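Local coordinates for FAD-binding PCMH-type domain-containing protein (Gibberella zeae, PDB 6YJO) that probably oxidises oligosaccharides as a flavoenzyme, with an FAD cofactor covalently bound to the protein, at residues T344-S349 against G425-H430. Sequence-based numbering, arbitrary orientation.
Sequences TFYSTS and GNYATH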
ATOM      1  N   THR A 344      -4.484 -13.523   9.462  1.00 53.08           N
ATOM      2  CA  THR A 344      -5.200 -12.863  10.554  1.00 53.60           C
ATOM      3  C   THR A 344      -4.176 -12.102  11.386  1.00 51.27           C
ATOM      4  O   THR A 344      -3.324 -12.711  12.041  1.00 50.48           O
ATOM      5  CB  THR A 344      -5.991 -13.861  11.406  1.00 54.60           C
ATOM      6  OG1 THR A 344      -5.733 -13.625  12.797  1.00 56.20           O
ATOM      7  CG2 THR A 344      -5.656 -15.306  11.035  1.00 55.28           C
ATOM      8  N   PHE A 345      -4.266 -10.773  11.358  1.00 50.53           N
ATOM      9  CA  PHE A 345      -3.180  -9.916  11.815  1.00 47.99           C
ATOM     10  C   PHE A 345      -3.728  -8.536  12.153  1.00 46.33           C
ATOM     11  O   PHE A 345      -4.866  -8.193  11.816  1.00 45.50           O
ATOM     12  CB  PHE A 345      -2.097  -9.799  10.741  1.00 46.96           C
ATOM     13  CG  PHE A 345      -2.588  -9.163   9.472  1.00 47.05           C
ATOM     14  CD1 PHE A 345      -3.221  -9.924   8.501  1.00 47.83           C
ATOM     15  CD2 PHE A 345      -2.445  -7.801   9.259  1.00 46.94           C
ATOM     16  CE1 PHE A 345      -3.690  -9.345   7.341  1.00 47.41           C
ATOM     17  CE2 PHE A 345      -2.915  -7.213   8.096  1.00 47.34           C
ATOM     18  CZ  PHE A 345      -3.538  -7.988   7.136  1.00 47.64           C
ATOM     19  N   TYR A 346      -2.886  -7.742  12.814  1.00 45.08           N
ATOM     20  CA  TYR A 346      -3.121  -6.320  13.022  1.00 44.36           C
ATOM     21  C   TYR A 346      -1.811  -5.581  12.793  1.00 44.80           C
ATOM     22  O   TYR A 346      -0.757  -6.029  13.253  1.00 46.04           O
ATOM     23  CB  TYR A 346      -3.652  -6.032  14.431  1.00 43.52           C
ATOM     24  CG  TYR A 346      -3.529  -4.582  14.840  1.00 42.50           C
ATOM     25  CD1 TYR A 346      -4.279  -3.596  14.211  1.00 41.27           C
ATOM     26  CD2 TYR A 346      -2.662  -4.197  15.856  1.00 42.63           C
ATOM     27  CE1 TYR A 346      -4.171  -2.269  14.582  1.00 41.68           C
ATOM     28  CE2 TYR A 346      -2.546  -2.869  16.233  1.00 43.16           C
ATOM     29  CZ  TYR A 346      -3.308  -1.911  15.590  1.00 43.15           C
ATOM     30  OH  TYR A 346      -3.209  -0.587  15.950  1.00 44.17           O
ATOM     31  N   SER A 347      -1.877  -4.455  12.081  1.00 43.62           N
ATOM     32  CA  SER A 347      -0.674  -3.717  11.721  1.00 45.25           C
ATOM     33  C   SER A 347      -0.897  -2.219  11.873  1.00 46.35           C
ATOM     34  O   SER A 347      -2.029  -1.732  11.957  1.00 46.83           O
ATOM     35  CB  SER A 347      -0.222  -4.019  10.283  1.00 44.79           C
ATOM     36  OG  SER A 347       0.138  -5.381  10.133  1.00 45.59           O
ATOM     37  N   THR A 348       0.219  -1.496  11.903  1.00 46.73           N
ATOM     38  CA  THR A 348       0.216  -0.040  11.918  1.00 46.22           C
ATOM     39  C   THR A 348       1.525   0.432  11.303  1.00 47.35           C
ATOM     40  O   THR A 348       2.427  -0.365  11.032  1.00 48.17           O
ATOM     41  CB  THR A 348       0.028   0.511  13.336  1.00 46.05           C
ATOM     42  OG1 THR A 348      -0.045   1.943  13.293  1.00 46.17           O
ATOM     43  CG2 THR A 348       1.176   0.084  14.248  1.00 46.32           C
ATOM     44  N   SER A 349       1.625   1.742  11.083  1.00 49.19           N
ATOM     45  CA  SER A 349       2.734   2.311  10.332  1.00 50.15           C
ATOM     46  C   SER A 349       3.178   3.625  10.959  1.00 50.18           C
ATOM     47  O   SER A 349       2.545   4.158  11.874  1.00 52.06           O
ATOM     48  CB  SER A 349       2.352   2.548   8.864  1.00 51.19           C
ATOM     49  OG  SER A 349       1.233   3.413   8.773  1.00 51.46           O
ATOM     50  N   GLY A 425      -0.463 -12.781  15.752  1.00 58.76           N
ATOM     51  CA  GLY A 425      -0.728 -13.697  16.838  1.00 60.45           C
ATOM     52  C   GLY A 425      -2.202 -13.976  17.019  1.00 61.37           C
ATOM     53  O   GLY A 425      -2.952 -14.061  16.043  1.00 59.78           O
ATOM     54  N   ASN A 426      -2.624 -14.106  18.273  1.00 64.65           N
ATOM     55  CA  ASN A 426      -3.985 -14.496  18.613  1.00 68.52           C
ATOM     56  C   ASN A 426      -4.857 -13.257  18.754  1.00 72.03           C
ATOM     57  O   ASN A 426      -4.466 -12.289  19.413  1.00 70.51           O
ATOM     58  CB  ASN A 426      -3.997 -15.314  19.907  1.00 70.56           C
ATOM     59  CG  ASN A 426      -5.364 -15.350  20.562  1.00 72.85           C
ATOM     60  OD1 ASN A 426      -5.585 -14.719  21.597  1.00 74.41           O
ATOM     61  ND2 ASN A 426      -6.293 -16.077  19.952  1.00 73.44           N
ATOM     62  N   TYR A 427      -6.036 -13.288  18.125  1.00 77.03           N
ATOM     63  CA  TYR A 427      -6.945 -12.154  18.150  1.00 81.17           C
ATOM     64  C   TYR A 427      -8.380 -12.535  18.476  1.00 90.86           C
ATOM     65  O   TYR A 427      -9.258 -11.663  18.438  1.00 92.40           O
ATOM     66  CB  TYR A 427      -6.901 -11.395  16.817  1.00 75.02           C
ATOM     67  CG  TYR A 427      -5.638 -10.592  16.671  1.00 68.97           C
ATOM     68  CD1 TYR A 427      -4.497 -11.155  16.117  1.00 66.57           C
ATOM     69  CD2 TYR A 427      -5.570  -9.281  17.126  1.00 66.14           C
ATOM     70  CE1 TYR A 427      -3.328 -10.430  15.998  1.00 63.76           C
ATOM     71  CE2 TYR A 427      -4.408  -8.547  17.010  1.00 63.82           C
ATOM     72  CZ  TYR A 427      -3.290  -9.126  16.447  1.00 62.11           C
ATOM     73  OH  TYR A 427      -2.132  -8.395  16.334  1.00 59.46           O
ATOM     74  N   ALA A 428      -8.647 -13.801  18.784  1.00 96.45           N
ATOM     75  CA  ALA A 428      -9.933 -14.172  19.350  1.00101.64           C
ATOM     76  C   ALA A 428      -9.963 -13.756  20.815  1.00102.82           C
ATOM     77  O   ALA A 428     -10.750 -12.889  21.207  1.00102.53           O
ATOM     78  CB  ALA A 428     -10.178 -15.674  19.203  1.00105.01           C
ATOM     79  N   THR A 429      -9.080 -14.344  21.622  1.00104.47           N
ATOM     80  CA  THR A 429      -9.125 -14.160  23.065  1.00106.84           C
ATOM     81  C   THR A 429      -8.201 -13.055  23.569  1.00103.97           C
ATOM     82  O   THR A 429      -8.463 -12.497  24.642  1.00105.98           O
ATOM     83  CB  THR A 429      -8.768 -15.469  23.774  1.00109.63           C
ATOM     84  OG1 THR A 429      -7.354 -15.676  23.713  1.00108.85           O
ATOM     85  CG2 THR A 429      -9.473 -16.643  23.111  1.00111.30           C
ATOM     86  N   HIS A 430      -7.130 -12.733  22.845  1.00102.47           N
ATOM     87  CA  HIS A 430      -6.160 -11.727  23.271  1.00103.08           C
ATOM     88  C   HIS A 430      -5.896 -10.736  22.149  1.00100.37           C
ATOM     89  O   HIS A 430      -4.755 -10.451  21.781  1.00 98.80           O
ATOM     90  CB  HIS A 430      -4.864 -12.382  23.740  1.00103.65           C
ATOM     91  CG  HIS A 430      -5.040 -13.278  24.925  1.00105.94           C
ATOM     92  ND1 HIS A 430      -4.851 -14.642  24.864  1.00105.73           N
ATOM     93  CD2 HIS A 430      -5.412 -13.007  26.198  1.00107.65           C
ATOM     94  CE1 HIS A 430      -5.089 -15.171  26.051  1.00108.28           C
ATOM     95  NE2 HIS A 430      -5.432 -14.200  26.878  1.00109.40           N
TER
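Tyr427 reaches across from 425-430 and lays its phenol along the start of strand 346-352. The CA-CB bond already heads for 344-349, and chi1 of -74° sets CG anti to the carbonyl carbon, bringing the ring alongside that backbone. At CD1 the nearest neighbour is the hydroxyl of Thr344, with OG1 a loose 4.3 Å from it. One atom further, Tyr427 CE1 lies 4.2 Å from Phe345 CA. On the other flank Tyr427 CE2 and CZ each lie 3.7 Å from Tyr346 CB, an apolar touch, and at the tip Tyr427 OH is 3.4 Å from the same CB. These neighbours lie oblique to the Tyr427 ring. Tyr427 OH lies at the edge of the Tyr346 ring, near its plane. No hydrogen bond joins the two segments: the hydroxyl of Tyr427 bonds to Asp423, whose carboxylate also receives Gly425 N, and Arg377 makes a cation-pi contact with the ring. Tyr346 CG is anti to its own N (chi1 163°), which leads its phenol away from Tyr427 towards a hydrogen bond with Asp462. Within the loop, Asn426 OD1 accepts a 2.9 Å hydrogen bond from Thr429 OG1. Phe345 points away from this contact, its side chain about 5 Å from the bound FAD. The contact thus joins the start of edge strand 346-352 to the loop leaving its antiparallel partner 417-423, the two strands being paired here by a backbone hydrogen bond between Tyr346 and Asp423, just before helix 431-446, where Phe435 meets the Tyr346 ring edge-to-face.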